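Local coordinates for protein 3-phytase (Klebsiella pneumoniae, PDB 2WNH) that probably removes phosphate from phytate (inositol hexakisphosphate), acting at position 3, as a member of the histidine acid phosphatase family, at residues R102-A107 with L286-D291; L147-E152 with N253-T258; A269-V274 with T386-R391; G230-A235 with T239-L244. The protein carries 3 engineered substitutions. All coordinates share one frame; numbering follows the deposited sequence.

Overall arrangement
Contact 1, nearest the chain's centre, packs a helix on a strand of the large mixed sheet; contact 3, also buried, joins two helices lying against it. Contacts 2, 3 and 4 lie farther out, and contacts 2 and 4 are only partly buried. Helix 256-274 serves twice, its start in contact 2 and its end in contact 3, and Leu256 meets Arg391 between them. Contact 1 adjoins contact 3 where Leu287 packs on Met270. Contacts 3 and 4 lie on opposite sides of the chain's centre, about 36 Å apart between centres. Across the segments, contacts 1, 2 and 3 are held by apolar packing without a hydrogen bond; contact 4, local in sequence, adds a backbone bond.

Contact 1: residues R102-A107 with L286-D291; sequences RATAQA and LLVAHD
The hydroxyl of Thr104, a residue packed against Val288, is gripped twice: OG1 gives its proton to Arg100 O, one turn back in the helix, and accepts the N-H of Gly26. That glycine belongs to the Arg-His-Gly start of the RHGxRxP signature of histidine acid phosphatases, so this bond ties helix 99-112 to the signature loop. With OG1 occupied there, CG2 is left to face the strand, its distance to Val288 CG1 being 3.7 Å. The two side chains cross obliquely, and Thr104 CB lies 3.9 Å from the same CG1. Val288 divides its branches between neighbouring helix residues. CG1, anti to the backbone N (chi1 -176°), goes to Thr104, while CG2 sits over the methyl of Ala105, with 3.8 Å between Val288 CG2 and Ala105 CB. These small side chains let helix and strand come close, Ala105 CA and Val288 CA being 6.1 Å apart. Just beyond Val288 the strand leads into His290 and Asp291, the His-Asp sequence pair of this family, with His290 at the N-cap of helix 291-301. Ala105 also rests on Val93 and Ala95 of strand 91-95, which pairs in parallel with strand 284-289, and Thr104 reaches Val64 of helix 58-77. Helix 99-112 thus packs on the central sheet with helix 58-77 beside it.

Contact 2: residues L147-E152 with N253-T258; sequences LAAVKE and NDVLYT
Tyr257 begins its contact at CB, which lies 3.8 Å from Ala149 CB on helix 143-154. Its CG is anti to the backbone N (chi1 170°), and this carries the ring past the alanine methyl, which meets it obliquely, and on to Arg145, whose guanidinium makes a cation-pi contact with the ring. At the tip, OH accepts the N-H of Asp142, just ahead of helix 143-154. One side chain therefore meets a methyl, a cation and a backbone amide in turn, all on helix 143-154 or just ahead of it. The methyl of Ala149 has a second neighbour two residues earlier in the other segment: Val255 CG1 stands 3.7 Å from Ala149 CB and 4.1 Å from Ala149 O. The two approaches come from well-separated directions, so the methyl fits into the notch between Val255 and Tyr257. This is the start of a long helix docking against another helix, within the helical part of the histidine acid phosphatase fold. Val255 occupies the N-cap position of helix 256-274, and its isopropyl group turns toward helix 143-154 ahead of the first helical turn. Its other branch makes a looser touch, with 4.3 Å from Val255 CG2 to Val150 CG2. Val150 is buried and also packs on Val191, Thr199 and Ile201 of the small two-stranded sheet. Nearby, Thr258 OG1 bonds to Gln146 NE2, adding a polar tie between the helices beside the apolar patch. One residue before Val255, Asp254 makes a salt bridge to Arg298 of helix 291-301.

Contact 3: residues A269-V274 with T386-R391; sequences AMLDGV and TALGQR
Leu271 carries this contact with both of its methyl branches. CD1 approaches the backbone of the opposing segment, coming to 4.0 Å from Gly389 CA and 4.2 Å from Gly389 N. CD2 meets the base of the neighbouring leucine instead, with 4.2 Å between Leu271 CD2 and Leu388 CB. The branch point is placed by a first torsion that sets CG anti to the carbonyl carbon (chi1 -63°), from which the two methyls reach toward adjacent residues. Because Gly389 offers bare backbone, the leucine methyl can settle directly on its CA. Around this first shell lies further apolar packing: Leu271 also touches Ile385 one turn back in helix 381-388, and Leu388 extends onto Leu336 and Val338 of strand 334-342 and onto Trp365. The leucine thus joins the last turns of helix 256-274 to helix 381-388, next to a strand of the mixed sheet. After Gly389, Gln390 folds back toward helix 381-388. Its NE2 donates to Ala387 O at 2.9 Å, with an N-H...O angle of 157°; the donor lies in the carbonyl plane, on a lone pair, and the acceptor lies close to the amide plane. On the other segment, Gly273 O takes a hydrogen bond from Lys18 NZ and Val274 O one from Arg325 NH1. The chemistry is thus divided: undirected methyl contacts join the two segments, while hydrogen bonds around them hold the backbone of each segment to its surroundings.

Contact 4: residues G230-A235 with T239-L244; sequences GKIAQA and TALLPL
Thr239 N donates to Ala235 O at 3.0 Å, a nearly straight bond (N-H...O 172°) that closes the single helical turn 235-239. The amide comes in nearly along the C=O axis (160°), and the threonine hydroxyl sits alongside, with 3.4 Å between Thr239 OG1 and Ala235 O. The hydroxyl's partner lies outside the turn: OG1 gives its proton to Gly309 O, fastening the turn to the loop there. The tight apolar part lies on the inner side, where Ile232 and Leu241 reach toward each other tip to tip, 3.9 Å from Ile232 CD1 to Leu241 CD1. Ile232 gets there with its chain extended beyond CG1 (chi2 173°). Both residues are buried. Ile232 goes on to Ala174 and Leu241 to Leu170 of helix 165-175, and Leu241 also meets Val211 and Leu214 of helix 204-219. A type I turn from Thr239 to Leu242, with Leu242 N 3.2 Å from Thr239 O, then bends the chain toward helix 243-250. The outer side is different. Lys231, Ala233 and Gln234 are exposed to solvent, and the loop carrying them is ordered by the side chain of Gln237: its OE1 accepts the N-H groups of Ala233 and Gln234, and its NE2 donates to Lys231 O. Two kinds of force thus act between residues close in sequence: directional hydrogen bonds hold the backbone of loop and turn, while the undirected contact between hydrocarbon ends joins the apolar packing against helices 165-175 and 204-219.

Contact 1: residues R102-A107 with L286-D291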
loop_
_atom_site.group_PDB
_atom_site.type_symbol
_atom_site.label_atom_id
_atom_site.label_comp_id
_atom_site.label_asym_id
_atom_site.label_seq_id
_atom_site.Cartn_x
_atom_site.Cartn_y
_atom_site.Cartn_z
ATOM N N ARG B 102 10.180 27.533 4.714
ATOM C CA ARG B 102 8.793 27.072 4.526
ATOM C C ARG B 102 8.768 25.742 3.751
ATOM O O ARG B 102 8.086 24.784 4.152
ATOM C CB ARG B 102 7.942 28.137 3.828
ATOM C CG ARG B 102 7.660 29.340 4.743
ATOM C CD ARG B 102 6.753 30.342 4.030
ATOM N NE ARG B 102 7.403 31.019 2.918
ATOM C CZ ARG B 102 6.962 31.024 1.657
ATOM N NH1 ARG B 102 5.848 30.377 1.322
ATOM N NH2 ARG B 102 7.647 31.685 0.725
ATOM N N ALA B 103 9.532 25.664 2.660
ATOM C CA ALA B 103 9.458 24.466 1.820
ATOM C C ALA B 103 10.078 23.264 2.559
ATOM O O ALA B 103 9.591 22.140 2.435
ATOM C CB ALA B 103 10.148 24.704 0.488
ATOM N N THR B 104 11.125 23.500 3.337
ATOM C CA THR B 104 11.741 22.439 4.141
ATOM C C THR B 104 10.756 21.895 5.196
ATOM O O THR B 104 10.621 20.661 5.395
ATOM C CB THR B 104 13.026 22.944 4.836
ATOM O OG1 THR B 104 14.004 23.234 3.830
ATOM C CG2 THR B 104 13.573 21.899 5.800
ATOM N N ALA B 105 10.058 22.813 5.855
ATOM C CA ALA B 105 9.019 22.431 6.818
ATOM C C ALA B 105 7.936 21.583 6.132
ATOM O O ALA B 105 7.519 20.571 6.687
ATOM C CB ALA B 105 8.420 23.674 7.451
ATOM N N GLN B 106 7.462 22.013 4.962
ATOM C CA GLN B 106 6.523 21.187 4.180
ATOM C C GLN B 106 7.090 19.793 3.884
ATOM O O GLN B 106 6.395 18.789 4.089
ATOM C CB GLN B 106 6.137 21.895 2.873
ATOM C CG GLN B 106 5.309 23.173 3.098
ATOM C CD GLN B 106 5.010 23.861 1.797
ATOM O OE1 GLN B 106 3.898 24.390 1.578
ATOM N NE2 GLN B 106 5.979 23.850 0.914
ATOM N N ALA B 107 8.349 19.729 3.444
ATOM C CA ALA B 107 8.996 18.441 3.138
ATOM C C ALA B 107 9.030 17.502 4.335
ATOM O O ALA B 107 8.794 16.292 4.177
ATOM C CB ALA B 107 10.410 18.653 2.565
ATOM N N LEU B 286 8.057 21.448 15.943
ATOM C CA LEU B 286 9.055 21.427 14.881
ATOM C C LEU B 286 9.262 22.866 14.388
ATOM O O LEU B 286 8.328 23.518 13.885
ATOM C CB LEU B 286 8.598 20.491 13.746
ATOM C CG LEU B 286 9.429 20.533 12.462
ATOM C CD1 LEU B 286 10.880 20.144 12.772
ATOM C CD2 LEU B 286 8.869 19.590 11.374
ATOM N N LEU B 287 10.496 23.338 14.566
ATOM C CA LEU B 287 10.932 24.675 14.176
ATOM C C LEU B 287 11.929 24.533 13.032
ATOM O O LEU B 287 12.854 23.729 13.099
ATOM C CB LEU B 287 11.629 25.363 15.351
ATOM C CG LEU B 287 10.882 25.378 16.690
ATOM C CD1 LEU B 287 11.751 26.088 17.739
ATOM C CD2 LEU B 287 9.530 26.062 16.555
ATOM N N VAL B 288 11.754 25.342 11.995
ATOM C CA VAL B 288 12.603 25.207 10.828
ATOM C C VAL B 288 13.202 26.582 10.511
ATOM O O VAL B 288 12.472 27.540 10.216
ATOM C CB VAL B 288 11.825 24.595 9.632
ATOM C CG1 VAL B 288 12.763 24.358 8.446
ATOM C CG2 VAL B 288 11.169 23.232 10.052
ATOM N N ALA B 289 14.528 26.641 10.565
ATOM C CA ALA B 289 15.247 27.906 10.397
ATOM C C ALA B 289 16.608 27.687 9.728
ATOM O O ALA B 289 16.733 26.902 8.784
ATOM C CB ALA B 289 15.374 28.641 11.745
ATOM N N HIS B 290 17.628 28.366 10.230
ATOM C CA HIS B 290 18.889 28.515 9.494
ATOM C C HIS B 290 20.045 27.981 10.324
ATOM O O HIS B 290 19.930 27.808 11.543
ATOM C CB HIS B 290 19.071 29.992 9.067
ATOM C CG HIS B 290 17.835 30.583 8.452
ATOM N ND1 HIS B 290 17.614 30.613 7.089
ATOM C CD2 HIS B 290 16.719 31.103 9.024
ATOM C CE1 HIS B 290 16.429 31.151 6.848
ATOM N NE2 HIS B 290 15.867 31.459 8.006
ATOM N N ASP B 291 21.161 27.692 9.659
ATOM C CA ASP B 291 22.333 27.194 10.354
ATOM C C ASP B 291 22.807 28.207 11.393
ATOM O O ASP B 291 23.273 27.821 12.449
ATOM C CB ASP B 291 23.463 26.805 9.382
ATOM C CG ASP B 291 23.759 27.871 8.313
ATOM O OD1 ASP B 291 23.257 29.021 8.359
ATOM O OD2 ASP B 291 24.537 27.535 7.404
#

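Contact 2: residues L147-E152 with N253-T258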
loop_
_atom_site.group_PDB
_atom_site.type_symbol
_atom_site.label_atom_id
_atom_site.label_comp_id
_atom_site.label_asym_id
_atom_site.label_seq_id
_atom_site.Cartn_x
_atom_site.Cartn_y
_atom_site.Cartn_z
ATOM N N LEU B 147 32.287 43.898 17.804
ATOM C CA LEU B 147 33.671 44.123 17.378
ATOM C C LEU B 147 34.689 43.621 18.407
ATOM O O LEU B 147 35.628 42.897 18.065
ATOM C CB LEU B 147 33.878 45.614 17.081
ATOM C CG LEU B 147 35.244 46.045 16.527
ATOM C CD1 LEU B 147 35.579 45.316 15.222
ATOM C CD2 LEU B 147 35.171 47.549 16.293
ATOM N N ALA B 148 34.500 44.010 19.665
ATOM C CA ALA B 148 35.346 43.558 20.755
ATOM C C ALA B 148 35.358 42.046 20.910
ATOM O O ALA B 148 36.417 41.424 21.030
ATOM C CB ALA B 148 34.884 44.212 22.070
ATOM N N ALA B 149 34.156 41.467 20.936
ATOM C CA ALA B 149 33.972 40.020 21.100
ATOM C C ALA B 149 34.660 39.184 20.023
ATOM O O ALA B 149 35.327 38.201 20.344
ATOM C CB ALA B 149 32.461 39.705 21.145
ATOM N N VAL B 150 34.467 39.558 18.758
ATOM C CA VAL B 150 35.100 38.863 17.627
ATOM C C VAL B 150 36.621 39.021 17.701
ATOM O O VAL B 150 37.358 38.048 17.556
ATOM C CB VAL B 150 34.537 39.357 16.253
ATOM C CG1 VAL B 150 35.263 38.721 15.085
ATOM C CG2 VAL B 150 33.035 39.061 16.155
ATOM N N LYS B 151 37.084 40.237 17.971
ATOM C CA LYS B 151 38.536 40.466 18.066
ATOM C C LYS B 151 39.174 39.663 19.192
ATOM O O LYS B 151 40.260 39.093 19.025
ATOM C CB LYS B 151 38.837 41.955 18.220
ATOM C CG LYS B 151 38.684 42.721 16.930
ATOM C CD LYS B 151 38.777 44.226 17.182
ATOM C CE LYS B 151 40.185 44.630 17.605
ATOM N NZ LYS B 151 40.354 46.117 17.592
ATOM N N GLU B 152 38.484 39.590 20.330
ATOM C CA GLU B 152 38.972 38.841 21.489
ATOM C C GLU B 152 39.159 37.372 21.179
ATOM O O GLU B 152 40.214 36.787 21.452
ATOM C CB GLU B 152 38.029 39.002 22.683
ATOM C CG GLU B 152 38.569 38.386 23.973
ATOM C CD GLU B 152 39.906 39.001 24.405
ATOM O OE1 GLU B 152 39.992 40.249 24.516
ATOM O OE2 GLU B 152 40.873 38.235 24.631
ATOM N N ASN B 253 29.008 33.199 14.373
ATOM C CA ASN B 253 27.845 32.706 15.124
ATOM C C ASN B 253 28.149 32.060 16.465
ATOM O O ASN B 253 27.288 32.047 17.349
ATOM C CB ASN B 253 27.070 31.713 14.262
ATOM C CG ASN B 253 26.794 32.247 12.892
ATOM O OD1 ASN B 253 26.342 33.367 12.743
ATOM N ND2 ASN B 253 27.066 31.445 11.882
ATOM N N ASP B 254 29.340 31.498 16.616
ATOM C CA ASP B 254 29.690 30.778 17.832
ATOM C C ASP B 254 30.453 31.648 18.849
ATOM O O ASP B 254 30.983 31.137 19.823
ATOM C CB ASP B 254 30.453 29.498 17.492
ATOM C CG ASP B 254 29.581 28.488 16.747
ATOM O OD1 ASP B 254 28.362 28.391 17.049
ATOM O OD2 ASP B 254 30.098 27.789 15.856
ATOM N N VAL B 255 30.525 32.948 18.577
ATOM C CA VAL B 255 31.053 33.932 19.538
ATOM C C VAL B 255 29.968 34.122 20.610
ATOM O O VAL B 255 28.843 34.491 20.290
ATOM C CB VAL B 255 31.374 35.281 18.836
ATOM C CG1 VAL B 255 31.729 36.365 19.864
ATOM C CG2 VAL B 255 32.534 35.099 17.838
ATOM N N LEU B 256 30.326 33.882 21.870
ATOM C CA LEU B 256 29.357 33.881 22.972
ATOM C C LEU B 256 28.479 35.126 23.012
ATOM O O LEU B 256 27.258 35.027 23.093
ATOM C CB LEU B 256 30.059 33.687 24.315
ATOM C CG LEU B 256 29.092 33.493 25.486
ATOM C CD1 LEU B 256 28.164 32.283 25.249
ATOM C CD2 LEU B 256 29.859 33.314 26.775
ATOM N N TYR B 257 29.090 36.306 22.973
ATOM C CA TYR B 257 28.302 37.539 22.964
ATOM C C TYR B 257 27.183 37.508 21.916
ATOM O O TYR B 257 25.994 37.813 22.218
ATOM C CB TYR B 257 29.191 38.804 22.752
ATOM C CG TYR B 257 28.340 40.051 22.504
ATOM C CD1 TYR B 257 27.686 40.696 23.557
ATOM C CD2 TYR B 257 28.160 40.559 21.224
ATOM C CE1 TYR B 257 26.874 41.789 23.333
ATOM C CE2 TYR B 257 27.343 41.648 20.991
ATOM C CZ TYR B 257 26.715 42.277 22.066
ATOM O OH TYR B 257 25.890 43.360 21.887
ATOM N N THR B 258 27.567 37.173 20.681
ATOM C CA THR B 258 26.643 37.203 19.549
ATOM C C THR B 258 25.541 36.168 19.779
ATOM O O THR B 258 24.359 36.455 19.561
ATOM C CB THR B 258 27.376 36.908 18.239
ATOM O OG1 THR B 258 28.354 37.937 17.997
ATOM C CG2 THR B 258 26.411 36.836 17.049
#

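Contact 3: residues A269-V274 with T386-R391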
loop_
_atom_site.group_PDB
_atom_site.type_symbol
_atom_site.label_atom_id
_atom_site.label_comp_id
_atom_site.label_asym_id
_atom_site.label_seq_id
_atom_site.Cartn_x
_atom_site.Cartn_y
_atom_site.Cartn_z
ATOM N N ALA B 269 12.786 29.530 24.189
ATOM C CA ALA B 269 11.535 29.007 23.620
ATOM C C ALA B 269 11.570 27.484 23.532
ATOM O O ALA B 269 10.560 26.797 23.816
ATOM C CB ALA B 269 11.256 29.615 22.258
ATOM N N MET B 270 12.728 26.954 23.146
ATOM C CA MET B 270 12.920 25.502 23.011
ATOM C C MET B 270 12.902 24.781 24.351
ATOM O O MET B 270 12.266 23.732 24.478
ATOM C CB MET B 270 14.223 25.193 22.237
ATOM C CG MET B 270 14.146 25.506 20.745
ATOM S SD MET B 270 15.774 25.370 19.982
ATOM C CE MET B 270 16.090 23.609 20.065
ATOM N N LEU B 271 13.612 25.319 25.348
ATOM C CA LEU B 271 13.609 24.717 26.695
ATOM C C LEU B 271 12.212 24.771 27.361
ATOM O O LEU B 271 11.763 23.790 27.963
ATOM C CB LEU B 271 14.642 25.372 27.619
ATOM C CG LEU B 271 16.106 25.218 27.191
ATOM C CD1 LEU B 271 16.945 26.107 28.069
ATOM C CD2 LEU B 271 16.528 23.734 27.293
ATOM N N ASP B 272 11.528 25.906 27.225
ATOM C CA ASP B 272 10.146 26.034 27.686
ATOM C C ASP B 272 9.250 25.067 26.916
ATOM O O ASP B 272 8.329 24.478 27.487
ATOM C CB ASP B 272 9.660 27.469 27.496
ATOM C CG ASP B 272 10.128 28.389 28.616
ATOM O OD1 ASP B 272 10.694 27.887 29.622
ATOM O OD2 ASP B 272 9.904 29.613 28.502
ATOM N N GLY B 273 9.539 24.881 25.629
ATOM C CA GLY B 273 8.713 23.990 24.813
ATOM C C GLY B 273 8.801 22.512 25.189
ATOM O O GLY B 273 7.888 21.749 24.901
ATOM N N VAL B 274 9.912 22.084 25.793
ATOM C CA VAL B 274 10.125 20.670 26.145
ATOM C C VAL B 274 9.659 20.370 27.571
ATOM O O VAL B 274 9.584 19.220 27.992
ATOM C CB VAL B 274 11.609 20.215 25.902
ATOM C CG1 VAL B 274 12.532 20.685 27.059
ATOM C CG2 VAL B 274 11.677 18.696 25.697
ATOM N N THR B 386 18.642 23.234 33.540
ATOM C CA THR B 386 19.471 24.239 34.209
ATOM C C THR B 386 20.833 24.380 33.549
ATOM O O THR B 386 21.286 25.496 33.291
ATOM C CB THR B 386 19.648 23.905 35.695
ATOM O OG1 THR B 386 18.360 23.934 36.326
ATOM C CG2 THR B 386 20.565 24.945 36.389
ATOM N N ALA B 387 21.485 23.254 33.285
ATOM C CA ALA B 387 22.790 23.275 32.643
ATOM C C ALA B 387 22.736 23.862 31.234
ATOM O O ALA B 387 23.583 24.686 30.854
ATOM C CB ALA B 387 23.422 21.878 32.632
ATOM N N LEU B 388 21.727 23.465 30.462
ATOM C CA LEU B 388 21.616 23.939 29.080
ATOM C C LEU B 388 21.279 25.426 28.983
ATOM O O LEU B 388 21.589 26.076 27.968
ATOM C CB LEU B 388 20.563 23.123 28.313
ATOM C CG LEU B 388 20.986 21.681 28.024
ATOM C CD1 LEU B 388 19.739 20.860 27.626
ATOM C CD2 LEU B 388 22.066 21.552 26.960
ATOM N N GLY B 389 20.641 25.955 30.023
ATOM C CA GLY B 389 20.180 27.335 30.023
ATOM C C GLY B 389 21.107 28.355 30.679
ATOM O O GLY B 389 20.779 29.538 30.695
ATOM N N GLN B 390 22.260 27.906 31.178
ATOM C CA GLN B 390 23.171 28.763 31.979
ATOM C C GLN B 390 23.625 30.039 31.285
ATOM O O GLN B 390 23.896 31.035 31.955
ATOM C CB GLN B 390 24.469 28.031 32.279
ATOM C CG GLN B 390 24.407 26.886 33.205
ATOM C CD GLN B 390 25.755 26.191 33.240
ATOM O OE1 GLN B 390 26.700 26.695 33.857
ATOM N NE2 GLN B 390 25.869 25.045 32.544
ATOM N N ARG B 391 23.799 29.974 29.963
ATOM C CA ARG B 391 24.396 31.060 29.201
ATOM C C ARG B 391 23.343 31.959 28.588
ATOM O O ARG B 391 23.692 32.909 27.905
ATOM C CB ARG B 391 25.302 30.519 28.080
ATOM C CG ARG B 391 26.587 29.856 28.552
ATOM C CD ARG B 391 27.317 29.161 27.399
ATOM N NE ARG B 391 28.747 29.069 27.671
ATOM C CZ ARG B 391 29.680 28.742 26.772
ATOM N NH1 ARG B 391 29.354 28.440 25.516
ATOM N NH2 ARG B 391 30.958 28.708 27.134
#

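Contact 4: residues G230-A235 with T239-L244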
loop_
_atom_site.group_PDB
_atom_site.type_symbol
_atom_site.label_atom_id
_atom_site.label_comp_id
_atom_site.label_asym_id
_atom_site.label_seq_id
_atom_site.Cartn_x
_atom_site.Cartn_y
_atom_site.Cartn_z
ATOM N N GLY B 230 35.089 20.251 -12.348
ATOM C CA GLY B 230 35.680 18.919 -12.415
ATOM C C GLY B 230 36.811 18.626 -11.447
ATOM O O GLY B 230 37.325 17.529 -11.436
ATOM N N LYS B 231 37.166 19.579 -10.591
ATOM C CA LYS B 231 38.321 19.412 -9.706
ATOM C C LYS B 231 38.035 18.592 -8.435
ATOM O O LYS B 231 38.969 18.124 -7.760
ATOM C CB LYS B 231 38.923 20.781 -9.342
ATOM C CG LYS B 231 39.343 21.670 -10.524
ATOM C CD LYS B 231 40.520 21.092 -11.276
ATOM C CE LYS B 231 41.193 22.146 -12.159
ATOM N NZ LYS B 231 42.151 21.500 -13.116
ATOM N N ILE B 232 36.753 18.450 -8.088
ATOM C CA ILE B 232 36.357 17.678 -6.905
ATOM C C ILE B 232 35.515 16.487 -7.335
ATOM O O ILE B 232 34.474 16.654 -7.963
ATOM C CB ILE B 232 35.590 18.532 -5.856
ATOM C CG1 ILE B 232 36.534 19.595 -5.253
ATOM C CG2 ILE B 232 34.998 17.623 -4.756
ATOM C CD1 ILE B 232 35.873 20.603 -4.329
ATOM N N ALA B 233 35.974 15.297 -6.982
ATOM C CA ALA B 233 35.332 14.076 -7.453
ATOM C C ALA B 233 34.962 13.072 -6.357
ATOM O O ALA B 233 34.301 12.071 -6.630
ATOM C CB ALA B 233 36.205 13.421 -8.497
ATOM N N GLN B 234 35.406 13.308 -5.128
ATOM C CA GLN B 234 35.018 12.455 -4.009
ATOM C C GLN B 234 34.669 13.255 -2.760
ATOM O O GLN B 234 35.108 14.394 -2.612
ATOM C CB GLN B 234 36.090 11.410 -3.694
ATOM C CG GLN B 234 37.511 11.939 -3.670
ATOM C CD GLN B 234 38.543 10.827 -3.516
ATOM O OE1 GLN B 234 39.390 10.626 -4.391
ATOM N NE2 GLN B 234 38.476 10.097 -2.401
ATOM N N ALA B 235 33.877 12.639 -1.881
ATOM C CA ALA B 235 33.379 13.290 -0.665
ATOM C C ALA B 235 34.512 13.766 0.249
ATOM O O ALA B 235 34.403 14.809 0.893
ATOM C CB ALA B 235 32.422 12.358 0.107
ATOM N N THR B 239 35.149 17.205 2.618
ATOM C CA THR B 239 35.535 17.098 4.036
ATOM C C THR B 239 36.812 17.880 4.352
ATOM O O THR B 239 36.883 18.593 5.370
ATOM C CB THR B 239 35.712 15.620 4.437
ATOM O OG1 THR B 239 34.471 14.938 4.243
ATOM C CG2 THR B 239 36.150 15.490 5.890
ATOM N N ALA B 240 37.803 17.764 3.469
ATOM C CA ALA B 240 39.088 18.449 3.639
ATOM C C ALA B 240 38.983 19.978 3.637
ATOM O O ALA B 240 39.865 20.642 4.166
ATOM C CB ALA B 240 40.050 17.998 2.551
ATOM N N LEU B 241 37.924 20.529 3.035
ATOM C CA LEU B 241 37.722 21.974 2.963
ATOM C C LEU B 241 36.989 22.553 4.167
ATOM O O LEU B 241 37.031 23.768 4.387
ATOM C CB LEU B 241 36.973 22.361 1.683
ATOM C CG LEU B 241 37.638 21.922 0.385
ATOM C CD1 LEU B 241 36.733 22.168 -0.812
ATOM C CD2 LEU B 241 38.973 22.647 0.216
ATOM N N LEU B 242 36.291 21.694 4.916
ATOM C CA LEU B 242 35.329 22.143 5.925
ATOM C C LEU B 242 35.943 22.876 7.120
ATOM O O LEU B 242 35.265 23.685 7.772
ATOM C CB LEU B 242 34.449 20.965 6.398
ATOM C CG LEU B 242 33.519 20.380 5.331
ATOM C CD1 LEU B 242 32.747 19.183 5.902
ATOM C CD2 LEU B 242 32.565 21.444 4.739
ATOM N N PRO B 243 37.223 22.620 7.402
ATOM C CA PRO B 243 37.922 23.352 8.466
ATOM C C PRO B 243 37.783 24.886 8.348
ATOM O O PRO B 243 37.721 25.596 9.355
ATOM C CB PRO B 243 39.383 22.921 8.496
ATOM N N LEU B 244 37.715 25.407 7.124
ATOM C CA LEU B 244 37.510 26.842 6.921
ATOM C C LEU B 244 36.125 27.297 7.382
ATOM O O LEU B 244 35.942 28.414 7.858
ATOM C CB LEU B 244 37.720 27.211 5.450
ATOM C CG LEU B 244 39.187 27.292 5.006
ATOM C CD1 LEU B 244 39.288 27.373 3.474
ATOM C CD2 LEU B 244 39.836 28.503 5.646
#